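Local coordinates for putative flavoprotein (Bacteroides eggerthii, PDB 4ICI) that binds flavin mononucleotide in a flavodoxin-like fold and probably works as an electron-transfer or redox flavoprotein, at residues 121-126 / 151-156; 93-98 / 129-134; 13-18 / 85-90; 43-48 / 103-108. One frame throughout, in Å; residues are numbered along the deposited sequence.

Contact 1 of 4, residues 121-126 / 151-156. With FMN (flavin mononucleotide), chain B.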
# COMPACT_ATOMS: atom_id res chain seq x y z
N VAL A 121 -4.94 4.99 -4.85
CA VAL A 121 -4.40 6.01 -3.94
C VAL A 121 -3.45 5.32 -2.95
O VAL A 121 -3.88 4.46 -2.20
CB VAL A 121 -5.50 6.74 -3.17
CG1 VAL A 121 -4.88 7.97 -2.45
CG2 VAL A 121 -6.71 7.12 -4.05
N PRO A 122 -2.16 5.68 -2.97
CA PRO A 122 -1.26 5.05 -2.00
C PRO A 122 -1.37 5.69 -0.62
O PRO A 122 -1.75 6.84 -0.50
CB PRO A 122 0.14 5.30 -2.60
CG PRO A 122 -0.02 6.63 -3.31
CD PRO A 122 -1.46 6.67 -3.79
N PHE A 123 -0.99 4.95 0.40
CA PHE A 123 -0.75 5.50 1.72
C PHE A 123 0.34 4.71 2.38
O PHE A 123 0.66 3.59 1.95
CB PHE A 123 -2.04 5.55 2.56
CG PHE A 123 -2.60 4.21 2.98
CD1 PHE A 123 -3.42 3.49 2.13
CD2 PHE A 123 -2.37 3.71 4.25
CE1 PHE A 123 -3.98 2.27 2.52
CE2 PHE A 123 -2.94 2.53 4.65
CZ PHE A 123 -3.75 1.81 3.78
N ALA A 124 0.93 5.25 3.44
CA ALA A 124 2.10 4.60 4.02
C ALA A 124 2.30 4.95 5.47
O ALA A 124 1.73 5.93 5.97
CB ALA A 124 3.38 4.97 3.21
N THR A 125 3.10 4.13 6.12
CA THR A 125 3.74 4.49 7.38
C THR A 125 5.25 4.38 7.21
O THR A 125 5.73 3.72 6.29
CB THR A 125 3.24 3.65 8.59
OG1 THR A 125 3.69 2.31 8.50
CG2 THR A 125 1.71 3.71 8.74
N SER A 126 6.01 5.06 8.08
CA SER A 126 7.47 5.10 7.95
C SER A 126 8.09 5.51 9.26
O SER A 126 7.40 5.96 10.20
CB SER A 126 7.90 6.11 6.89
OG SER A 126 7.78 7.44 7.38
N ARG A 151 -0.90 9.89 1.16
CA ARG A 151 -0.39 10.50 2.39
C ARG A 151 0.32 9.49 3.25
O ARG A 151 -0.04 8.30 3.28
CB ARG A 151 -1.56 11.07 3.20
CG ARG A 151 -2.37 12.19 2.52
CD ARG A 151 -1.61 13.51 2.41
NE ARG A 151 -2.43 14.59 1.85
CZ ARG A 151 -2.55 14.84 0.55
NH1 ARG A 151 -1.96 14.07 -0.36
NH2 ARG A 151 -3.32 15.84 0.14
N LEU A 152 1.29 10.01 3.99
CA LEU A 152 1.89 9.33 5.10
C LEU A 152 0.93 9.45 6.27
O LEU A 152 0.50 10.55 6.64
CB LEU A 152 3.26 9.96 5.40
CG LEU A 152 4.22 9.29 6.35
CD1 LEU A 152 4.76 7.97 5.79
CD2 LEU A 152 5.36 10.27 6.67
N LEU A 153 0.57 8.29 6.83
CA LEU A 153 -0.41 8.19 7.91
C LEU A 153 0.23 7.70 9.24
O LEU A 153 -0.33 6.87 9.95
CB LEU A 153 -1.56 7.31 7.51
CG LEU A 153 -2.36 7.75 6.27
CD1 LEU A 153 -3.51 6.80 6.07
CD2 LEU A 153 -2.85 9.23 6.39
N ASN A 154 1.42 8.20 9.54
CA ASN A 154 2.05 7.88 10.84
C ASN A 154 1.23 8.36 12.01
O ASN A 154 1.12 7.67 13.03
CB ASN A 154 3.46 8.47 10.93
CG ASN A 154 4.45 7.74 10.04
OD1 ASN A 154 4.26 6.57 9.76
ND2 ASN A 154 5.52 8.43 9.62
N ARG A 155 0.66 9.53 11.89
CA ARG A 155 -0.24 10.04 12.91
C ARG A 155 -1.43 10.58 12.15
O ARG A 155 -1.28 11.53 11.36
CB ARG A 155 0.45 11.10 13.76
CG ARG A 155 1.49 10.53 14.70
N THR A 156 -2.58 9.93 12.31
CA THR A 156 -3.74 10.38 11.60
C THR A 156 -5.00 10.27 12.45
O THR A 156 -4.99 9.67 13.54
CB THR A 156 -3.91 9.63 10.23
OG1 THR A 156 -4.76 10.41 9.39
CG2 THR A 156 -4.46 8.24 10.41
N1 FMN B . 11.44 4.11 7.39
C2 FMN B . 11.74 5.28 6.74
O2 FMN B . 11.37 6.34 7.22
N3 FMN B . 12.46 5.24 5.55
C4 FMN B . 12.94 4.06 5.00
O4 FMN B . 13.53 4.14 3.91
C4A FMN B . 12.67 2.87 5.69
N5 FMN B . 13.15 1.63 5.20
C5A FMN B . 12.81 0.47 5.90
C6 FMN B . 13.25 -0.77 5.42
C7 FMN B . 12.92 -1.93 6.07
C7M FMN B . 13.36 -3.25 5.51
C8 FMN B . 12.15 -1.90 7.21
C8M FMN B . 11.81 -3.18 7.94
C9 FMN B . 11.72 -0.67 7.71
C9A FMN B . 12.03 0.53 7.05
N10 FMN B . 11.59 1.77 7.54
C10 FMN B . 11.90 2.92 6.86
C1' FMN B . 10.70 1.83 8.76
C2' FMN B . 9.25 1.46 8.34
O2' FMN B . 8.77 2.18 7.23
C3' FMN B . 8.25 1.76 9.47
O3' FMN B . 8.74 1.22 10.74
C4' FMN B . 6.79 1.29 9.16
O4' FMN B . 5.94 1.99 10.03
C5' FMN B . 6.65 -0.25 9.46
O5' FMN B . 5.32 -0.56 9.13
P FMN B . 4.66 -1.98 9.46
O1P FMN B . 4.66 -2.08 10.99
O2P FMN B . 3.35 -2.04 8.82
O3P FMN B . 5.51 -3.11 8.86
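N154 reaches across to the end of strand 119-125 and grips S126. From its CB, CG is anti to the carbonyl carbon (chi1 -72°), and this swings the amide toward S126. CG lies 3.4 Å from S126 O. OD1 takes the N-H of S126 at 2.9 Å, in the carbonyl plane and on a lone pair. The same oxygen also sits close to CA and CB of T125. ND2 gives a weak hydrogen bond to S126 OG, 3.3 Å long. The stronger partners of that hydroxyl are S129 O and G128 N, in the turn that follows. With an alanine at N154, the N-H of S126 would probably lose its acceptor, and the turn next to the flavin would be less firmly fixed.

Strands 119-125 and 146-152 are neighbouring parallel strands of the flavodoxin-like sheet, joined by the beta-alpha-beta crossover through helix 132-141. A124 pairs with L152. The N-H of L153 meets A124 O almost head-on, at 2.8 Å and 178°. A longer, more bent bond runs from A124 N to R151 O.

Side-chain packing flanks this pairing. CD1 of L153 lies 3.8 Å from CD2 of F123, the two side chains running roughly perpendicular. CD1 of L152 approaches A124 CB, and has S126 OG as a van der Waals neighbour at 3.5 Å. At the strand end, T125 OG1 is hydrogen-bonded to O4' of the FMN ribityl chain at 2.7 Å. T27 is a second partner of this hydroxyl.

Contact 2 of 4, residues 93-98 / 129-134. With FMN (flavin mononucleotide), chain B.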
# COMPACT_ATOMS: atom_id res chain seq x y z
N ILE A 93 -3.96 1.72 -1.46
CA ILE A 93 -2.91 0.72 -1.36
C ILE A 93 -1.88 1.20 -0.35
O ILE A 93 -1.17 2.19 -0.58
CB ILE A 93 -2.20 0.48 -2.70
CG1 ILE A 93 -3.20 0.09 -3.78
CG2 ILE A 93 -1.13 -0.58 -2.53
CD1 ILE A 93 -2.59 -0.11 -5.19
N GLY A 94 -1.82 0.53 0.81
CA GLY A 94 -0.97 0.93 1.88
C GLY A 94 0.21 0.01 2.13
O GLY A 94 0.17 -1.21 1.88
N TYR A 95 1.28 0.61 2.63
CA TYR A 95 2.55 -0.10 2.84
C TYR A 95 3.44 0.64 3.82
O TYR A 95 3.38 1.85 3.93
CB TYR A 95 3.29 -0.33 1.50
CG TYR A 95 3.40 0.90 0.62
CD1 TYR A 95 2.39 1.22 -0.28
CD2 TYR A 95 4.47 1.74 0.72
CE1 TYR A 95 2.49 2.39 -1.05
CE2 TYR A 95 4.57 2.89 -0.05
CZ TYR A 95 3.58 3.21 -0.93
OH TYR A 95 3.64 4.36 -1.70
N PRO A 96 4.37 -0.09 4.45
CA PRO A 96 5.49 0.55 5.10
C PRO A 96 6.50 1.02 4.05
O PRO A 96 6.67 0.35 3.02
CB PRO A 96 6.10 -0.57 5.92
CG PRO A 96 5.80 -1.82 5.13
CD PRO A 96 4.45 -1.55 4.50
N ILE A 97 7.16 2.14 4.27
CA ILE A 97 8.26 2.59 3.40
C ILE A 97 9.48 1.73 3.68
O ILE A 97 9.91 1.65 4.81
CB ILE A 97 8.65 4.05 3.68
CG1 ILE A 97 7.49 5.02 3.42
CG2 ILE A 97 9.93 4.46 2.88
CD1 ILE A 97 6.88 4.93 2.01
N TRP A 98 10.01 1.06 2.66
CA TRP A 98 11.24 0.27 2.75
C TRP A 98 12.25 0.85 1.75
O TRP A 98 12.01 0.84 0.55
CB TRP A 98 11.01 -1.19 2.41
CG TRP A 98 10.33 -2.01 3.44
CD1 TRP A 98 9.77 -1.59 4.63
CD2 TRP A 98 10.03 -3.41 3.35
NE1 TRP A 98 9.19 -2.66 5.29
CE2 TRP A 98 9.34 -3.78 4.52
CE3 TRP A 98 10.31 -4.39 2.40
CZ2 TRP A 98 8.92 -5.08 4.77
CZ3 TRP A 98 9.89 -5.68 2.67
CH2 TRP A 98 9.20 -6.01 3.85
N SER A 129 10.64 8.91 6.61
CA SER A 129 10.61 9.23 5.20
C SER A 129 9.22 9.64 4.77
O SER A 129 8.22 9.09 5.25
CB SER A 129 11.03 8.04 4.35
OG SER A 129 12.41 7.78 4.48
N SER A 130 9.16 10.56 3.82
CA SER A 130 7.91 10.95 3.20
C SER A 130 7.47 9.87 2.22
O SER A 130 8.27 9.03 1.77
CB SER A 130 8.07 12.27 2.45
OG SER A 130 9.00 12.13 1.41
N ILE A 131 6.21 9.90 1.86
CA ILE A 131 5.68 8.96 0.89
C ILE A 131 6.07 9.27 -0.54
O ILE A 131 5.97 8.40 -1.40
CB ILE A 131 4.13 8.85 0.98
CG1 ILE A 131 3.62 7.54 0.32
CG2 ILE A 131 3.43 10.12 0.44
CD1 ILE A 131 2.12 7.28 0.54
N GLY A 132 6.48 10.51 -0.81
CA GLY A 132 6.61 10.97 -2.19
C GLY A 132 7.41 10.10 -3.13
O GLY A 132 6.96 9.81 -4.25
N ASN A 133 8.60 9.70 -2.70
CA ASN A 133 9.42 8.88 -3.60
C ASN A 133 8.76 7.57 -4.00
O ASN A 133 8.67 7.23 -5.18
CB ASN A 133 10.80 8.60 -3.04
CG ASN A 133 11.73 8.00 -4.08
OD1 ASN A 133 12.12 8.70 -5.04
ND2 ASN A 133 11.99 6.71 -3.98
N SER A 134 8.21 6.89 -3.00
CA SER A 134 7.62 5.59 -3.25
C SER A 134 6.44 5.75 -4.20
O SER A 134 6.23 4.92 -5.08
CB SER A 134 7.20 4.94 -1.92
OG SER A 134 6.10 5.59 -1.29
N1 FMN B . 11.44 4.11 7.39
C2 FMN B . 11.74 5.28 6.74
O2 FMN B . 11.37 6.34 7.22
N3 FMN B . 12.46 5.24 5.55
C4 FMN B . 12.94 4.06 5.00
O4 FMN B . 13.53 4.14 3.91
C4A FMN B . 12.67 2.87 5.69
N5 FMN B . 13.15 1.63 5.20
C5A FMN B . 12.81 0.47 5.90
C6 FMN B . 13.25 -0.77 5.42
C7 FMN B . 12.92 -1.93 6.07
C7M FMN B . 13.36 -3.25 5.51
C8 FMN B . 12.15 -1.90 7.21
C8M FMN B . 11.81 -3.18 7.94
C9 FMN B . 11.72 -0.67 7.71
C9A FMN B . 12.03 0.53 7.05
N10 FMN B . 11.59 1.77 7.54
C10 FMN B . 11.90 2.92 6.86
C1' FMN B . 10.70 1.83 8.76
C2' FMN B . 9.25 1.46 8.34
O2' FMN B . 8.77 2.18 7.23
C3' FMN B . 8.25 1.76 9.47
O3' FMN B . 8.74 1.22 10.74
C4' FMN B . 6.79 1.29 9.16
O4' FMN B . 5.94 1.99 10.03
C5' FMN B . 6.65 -0.25 9.46
O5' FMN B . 5.32 -0.56 9.13
P FMN B . 4.66 -1.98 9.46
O1P FMN B . 4.66 -2.08 10.99
O2P FMN B . 3.35 -2.04 8.82
O3P FMN B . 5.51 -3.11 8.86
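Y95 and S134 are joined by a hydrogen bond that runs from the phenol OH to S134 OG over 2.8 Å. The serine oxygen lies at the ring edge, in the ring plane, and is also near CE2. S134 OG in turn donates to I131 O, one turn back in its own segment. The serine hydroxyl is therefore both acceptor and donor, and the two bonds fix its rotation. A phenylalanine in place of Y95 would probably leave S134 OG without its donor from the strand, and the ring without its polar tie to the helix.

Two more polar links run through FMN. S129 meets the pyrimidine end of the flavin twice. Its N donates to O2 at 2.7 Å and 173°, and its OG accepts from N3 at 2.8 Å. On the other segment, I97 O accepts from the ribityl hydroxyl O2' at 2.7 Å.

The remaining contacts are van der Waals packing. In one of its two modelled conformers, I97 turns CG2, anti to the backbone N, toward S129 CB and C4 of the flavin. CG1 of I131 packs beside the phenol oxygen of Y95. W98 lays one ring face against the dimethylbenzene end of the flavin, with CD1 3.5 Å from C7.

Y95 lies near the end of strand 90-96 and also packs on P122 of strand 119-125 and I106 of helix 104-112. I97 and I131 both touch A124, so the loops leading from strand 90-96 and into helix 132-141 meet over strand 119-125.

Contact 3 of 4, residues 13-18 / 85-90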
# COMPACT_ATOMS: atom_id res chain seq x y z
N ASN A 13 -22.12 7.19 -3.79
CA ASN A 13 -20.69 7.17 -3.38
C ASN A 13 -19.98 5.89 -3.84
O ASN A 13 -20.61 4.89 -4.21
CB ASN A 13 -20.56 7.32 -1.86
CG ASN A 13 -21.33 8.52 -1.31
OD1 ASN A 13 -21.23 9.63 -1.84
ND2 ASN A 13 -22.09 8.30 -0.23
N SER A 14 -18.66 5.94 -3.79
CA SER A 14 -17.83 4.85 -4.30
C SER A 14 -17.89 3.58 -3.42
O SER A 14 -18.11 3.67 -2.20
CB SER A 14 -16.39 5.33 -4.38
OG SER A 14 -16.28 6.42 -5.27
N LYS A 15 -17.67 2.42 -4.03
CA LYS A 15 -17.30 1.23 -3.25
C LYS A 15 -15.77 1.27 -3.08
O LYS A 15 -15.03 1.33 -4.08
CB LYS A 15 -17.71 -0.07 -3.91
CG LYS A 15 -17.70 -1.24 -2.93
CD LYS A 15 -18.01 -2.57 -3.57
CE LYS A 15 -18.00 -3.69 -2.53
NZ LYS A 15 -18.21 -5.04 -3.16
N ILE A 16 -15.32 1.26 -1.83
CA ILE A 16 -13.93 1.53 -1.48
C ILE A 16 -13.28 0.29 -0.85
O ILE A 16 -13.85 -0.33 0.05
CB ILE A 16 -13.81 2.72 -0.47
CG1 ILE A 16 -14.44 3.97 -1.07
CG2 ILE A 16 -12.34 2.93 -0.04
CD1 ILE A 16 -14.38 5.18 -0.14
N LEU A 17 -12.11 -0.06 -1.38
CA LEU A 17 -11.22 -1.04 -0.78
C LEU A 17 -9.97 -0.38 -0.26
O LEU A 17 -9.40 0.50 -0.92
CB LEU A 17 -10.81 -2.07 -1.83
CG LEU A 17 -9.95 -3.25 -1.36
CD1 LEU A 17 -10.72 -4.11 -0.34
CD2 LEU A 17 -9.45 -4.05 -2.55
N VAL A 18 -9.59 -0.80 0.95
CA VAL A 18 -8.32 -0.42 1.57
C VAL A 18 -7.46 -1.69 1.58
O VAL A 18 -7.64 -2.55 2.45
CB VAL A 18 -8.51 0.23 2.96
CG1 VAL A 18 -7.17 0.61 3.58
CG2 VAL A 18 -9.49 1.42 2.92
N ILE A 85 -12.40 -7.95 -6.46
CA ILE A 85 -11.72 -6.69 -6.76
C ILE A 85 -12.47 -5.87 -7.83
O ILE A 85 -12.47 -4.63 -7.77
CB ILE A 85 -10.22 -6.94 -7.18
CG1 ILE A 85 -9.44 -5.62 -7.32
CG2 ILE A 85 -10.13 -7.79 -8.45
CD1 ILE A 85 -9.16 -4.94 -6.04
N GLY A 86 -13.12 -6.55 -8.77
CA GLY A 86 -13.86 -5.87 -9.84
C GLY A 86 -14.95 -4.92 -9.38
O GLY A 86 -15.26 -3.96 -10.08
N THR A 87 -15.50 -5.16 -8.19
CA THR A 87 -16.63 -4.38 -7.67
C THR A 87 -16.24 -2.98 -7.14
O THR A 87 -17.11 -2.12 -6.93
CB THR A 87 -17.36 -5.13 -6.54
OG1 THR A 87 -16.56 -5.22 -5.36
CG2 THR A 87 -17.78 -6.52 -7.01
N TYR A 88 -14.95 -2.75 -6.92
CA TYR A 88 -14.52 -1.52 -6.25
C TYR A 88 -14.26 -0.40 -7.24
O TYR A 88 -13.71 -0.61 -8.31
CB TYR A 88 -13.29 -1.75 -5.36
CG TYR A 88 -13.58 -2.72 -4.24
CD1 TYR A 88 -14.21 -2.30 -3.08
CD2 TYR A 88 -13.23 -4.07 -4.35
CE1 TYR A 88 -14.51 -3.21 -2.05
CE2 TYR A 88 -13.53 -4.97 -3.34
CZ TYR A 88 -14.17 -4.54 -2.18
OH TYR A 88 -14.45 -5.45 -1.17
N ASP A 89 -14.64 0.81 -6.83
CA ASP A 89 -14.38 2.03 -7.59
C ASP A 89 -13.06 2.68 -7.19
O ASP A 89 -12.41 3.32 -8.01
CB ASP A 89 -15.49 3.05 -7.36
CG ASP A 89 -16.85 2.53 -7.74
OD1 ASP A 89 -17.01 2.23 -8.94
OD2 ASP A 89 -17.73 2.37 -6.85
N VAL A 90 -12.70 2.58 -5.92
CA VAL A 90 -11.51 3.23 -5.36
C VAL A 90 -10.74 2.15 -4.59
O VAL A 90 -11.35 1.40 -3.80
CB VAL A 90 -11.91 4.34 -4.39
CG1 VAL A 90 -10.71 4.97 -3.72
CG2 VAL A 90 -12.80 5.40 -5.10
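The ring of Y88 lies between L17 and the T87 hydroxyl. CB of L17 sits over one face, 3.7 Å from the ring centroid and 14° off its normal, a CH-pi contact. T87 OG1 lies over the opposite face, toward the rim. K15 crosses the ring obliquely. Its CG is anti to the backbone N (chi1 -163°) and the rest of the chain is extended, which carries CE to 3.6 Å from Y88 CE1. The ammonium group then makes an off-centre cation-pi contact with the ring. K15 NZ also donates to T87 OG1 at 2.8 Å, which stitches the lysine tip to the short 3-10 segment 85-87. The phenol OH is held from outside, by D41 and N84.

L17 CD2 lies 3.6 Å from I85 CD1, the side chains roughly perpendicular. These groups pack where strand 16-20 starts beside strand 90-96, two parallel neighbours in the five-stranded flavodoxin-like sheet. I16 pairs with V90, and their side chains run alongside each other to the same face. L17 N donates to V90 O at 2.9 Å.

K15 O takes two donors, D89 N and V90 N, with the first in its carbonyl plane. D89 also returns a bond: its OD2 accepts K15 N at 2.8 Å through the anti lone pair, nearly straight at 172°. S14 lies alongside, with OG 3.6 Å from V90 CG2. That hydroxyl bonds to K171 O at the end of the chain.

Contact 4 of 4, residues 43-48 / 103-108. With EDO (1,2-ethanediol), chain E.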
# COMPACT_ATOMS: atom_id res chain seq x y z
N TYR A 43 -8.51 -5.24 2.89
CA TYR A 43 -7.90 -6.43 2.33
C TYR A 43 -6.42 -6.46 2.76
O TYR A 43 -5.59 -5.73 2.21
CB TYR A 43 -8.03 -6.44 0.81
CG TYR A 43 -7.15 -7.47 0.09
CD1 TYR A 43 -7.31 -8.83 0.31
CD2 TYR A 43 -6.20 -7.07 -0.82
CE1 TYR A 43 -6.50 -9.77 -0.34
CE2 TYR A 43 -5.40 -8.00 -1.47
CZ TYR A 43 -5.55 -9.33 -1.23
OH TYR A 43 -4.74 -10.24 -1.91
N PRO A 44 -6.10 -7.29 3.76
CA PRO A 44 -4.71 -7.50 4.09
C PRO A 44 -4.02 -8.29 2.97
O PRO A 44 -4.46 -9.38 2.57
CB PRO A 44 -4.76 -8.29 5.39
CG PRO A 44 -6.19 -8.12 5.93
CD PRO A 44 -7.01 -8.02 4.67
N ILE A 45 -2.93 -7.73 2.46
CA ILE A 45 -2.10 -8.37 1.45
C ILE A 45 -1.15 -9.28 2.23
O ILE A 45 -0.16 -8.79 2.80
CB ILE A 45 -1.30 -7.33 0.63
CG1 ILE A 45 -2.25 -6.35 -0.12
CG2 ILE A 45 -0.36 -8.03 -0.33
CD1 ILE A 45 -1.57 -5.09 -0.71
N ALA A 46 -1.48 -10.58 2.28
CA ALA A 46 -0.76 -11.51 3.13
C ALA A 46 0.31 -12.24 2.33
O ALA A 46 0.01 -12.89 1.32
CB ALA A 46 -1.71 -12.55 3.75
N PRO A 47 1.56 -12.12 2.74
CA PRO A 47 2.58 -12.90 2.07
C PRO A 47 2.40 -14.41 2.24
O PRO A 47 2.08 -14.89 3.33
CB PRO A 47 3.87 -12.47 2.72
CG PRO A 47 3.51 -11.72 3.89
CD PRO A 47 2.07 -11.35 3.86
N ALA A 48 2.65 -15.16 1.18
CA ALA A 48 2.63 -16.60 1.26
C ALA A 48 3.68 -17.13 2.25
O ALA A 48 3.44 -18.14 2.92
CB ALA A 48 2.83 -17.19 -0.12
N PRO A 103 7.38 -1.81 -0.64
CA PRO A 103 7.80 -3.22 -0.70
C PRO A 103 7.35 -3.89 -1.98
O PRO A 103 6.27 -3.57 -2.51
CB PRO A 103 7.12 -3.83 0.54
CG PRO A 103 6.93 -2.66 1.48
CD PRO A 103 6.61 -1.51 0.57
N ARG A 104 8.16 -4.82 -2.47
CA ARG A 104 7.86 -5.46 -3.75
C ARG A 104 6.56 -6.25 -3.78
O ARG A 104 5.99 -6.45 -4.85
CB ARG A 104 9.02 -6.32 -4.22
CG ARG A 104 10.40 -5.66 -4.27
CD ARG A 104 10.47 -4.41 -5.04
NE ARG A 104 11.85 -3.94 -5.18
CZ ARG A 104 12.18 -2.77 -5.73
NH1 ARG A 104 11.23 -1.95 -6.18
NH2 ARG A 104 13.46 -2.46 -5.90
N ILE A 105 6.06 -6.66 -2.62
CA ILE A 105 4.75 -7.32 -2.60
C ILE A 105 3.62 -6.39 -3.08
O ILE A 105 2.60 -6.85 -3.55
CB ILE A 105 4.44 -7.94 -1.20
CG1 ILE A 105 3.37 -9.04 -1.29
CG2 ILE A 105 4.12 -6.83 -0.18
CD1 ILE A 105 3.21 -9.86 -0.02
N ILE A 106 3.84 -5.08 -2.99
CA ILE A 106 2.88 -4.14 -3.56
C ILE A 106 2.83 -4.28 -5.09
O ILE A 106 1.75 -4.24 -5.69
CB ILE A 106 3.18 -2.69 -3.12
CG1 ILE A 106 3.01 -2.56 -1.59
CG2 ILE A 106 2.27 -1.71 -3.86
CD1 ILE A 106 1.63 -3.04 -0.99
N ASN A 107 3.98 -4.48 -5.71
CA ASN A 107 4.02 -4.77 -7.14
C ASN A 107 3.29 -6.09 -7.44
O ASN A 107 2.54 -6.21 -8.42
CB ASN A 107 5.46 -4.83 -7.66
CG ASN A 107 6.24 -3.56 -7.40
OD1 ASN A 107 6.82 -3.38 -6.32
ND2 ASN A 107 6.25 -2.65 -8.38
N THR A 108 3.50 -7.12 -6.60
CA THR A 108 2.76 -8.38 -6.80
C THR A 108 1.25 -8.13 -6.76
O THR A 108 0.50 -8.63 -7.62
CB THR A 108 3.12 -9.43 -5.75
OG1 THR A 108 4.54 -9.49 -5.65
CG2 THR A 108 2.51 -10.79 -6.10
C1 EDO E . -1.40 -9.27 6.23
O1 EDO E . -0.27 -10.12 6.51
C2 EDO E . -1.03 -7.82 5.90
O2 EDO E . 0.20 -7.67 5.24
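Helix 104-112 packs on the chain as it leaves strand 41-44, an outermost strand of the flavodoxin-like sheet, and brings I105 and I106 onto I45 and P47. Residues 103-108 hold the first turns of the helix.

I45 meets both isoleucines. Its CG2 lies 4.0 Å from I105 CG1, and the I45 and I105 side chains pass antiparallel. Its CD1 touches CD1 of I106 at 3.8 Å, and here the side chains are roughly perpendicular. I105 has CG1 anti to the backbone N (chi1 -159°), and its extended chain brings CD1 to 3.7 Å from P47 CA. P47 CB lies almost as close to the same methyl.

In the parallel alpha/beta sandwich of this family, helices pack on both faces of the sheet. Helix 104-112 follows strand 90-96, and I106 also rests on I93 and Y95 of that strand. I105 further touches F21.

No hydrogen bond joins the two segments. The polar I45 O accepts from O2 of a 1,2-ethanediol at 2.7 Å. This small molecule probably comes from the crystallisation liquor, and it also bonds to S22 N.

How the contacts relate
All four contacts build on one parallel sheet. Contacts 1 and 4 are buried; contacts 2 and 3 are partly buried, and contact 3 lies farthest from the chain centre. Contacts 1 and 2 both touch FMN, and backbone pairing of strands 119-125 and 90-96 joins them. Contact 3 lies about 22 Å from contact 2, centre to centre, although residues 85-90 run directly into strand 90-96. It relies on charged and aromatic side chains beside its strand pairing, without a ligand. Contact 4 is wholly apolar between its segments. V18 and Y43 link it to contact 3, and P103 packs it against Y95 and W98 of contact 2.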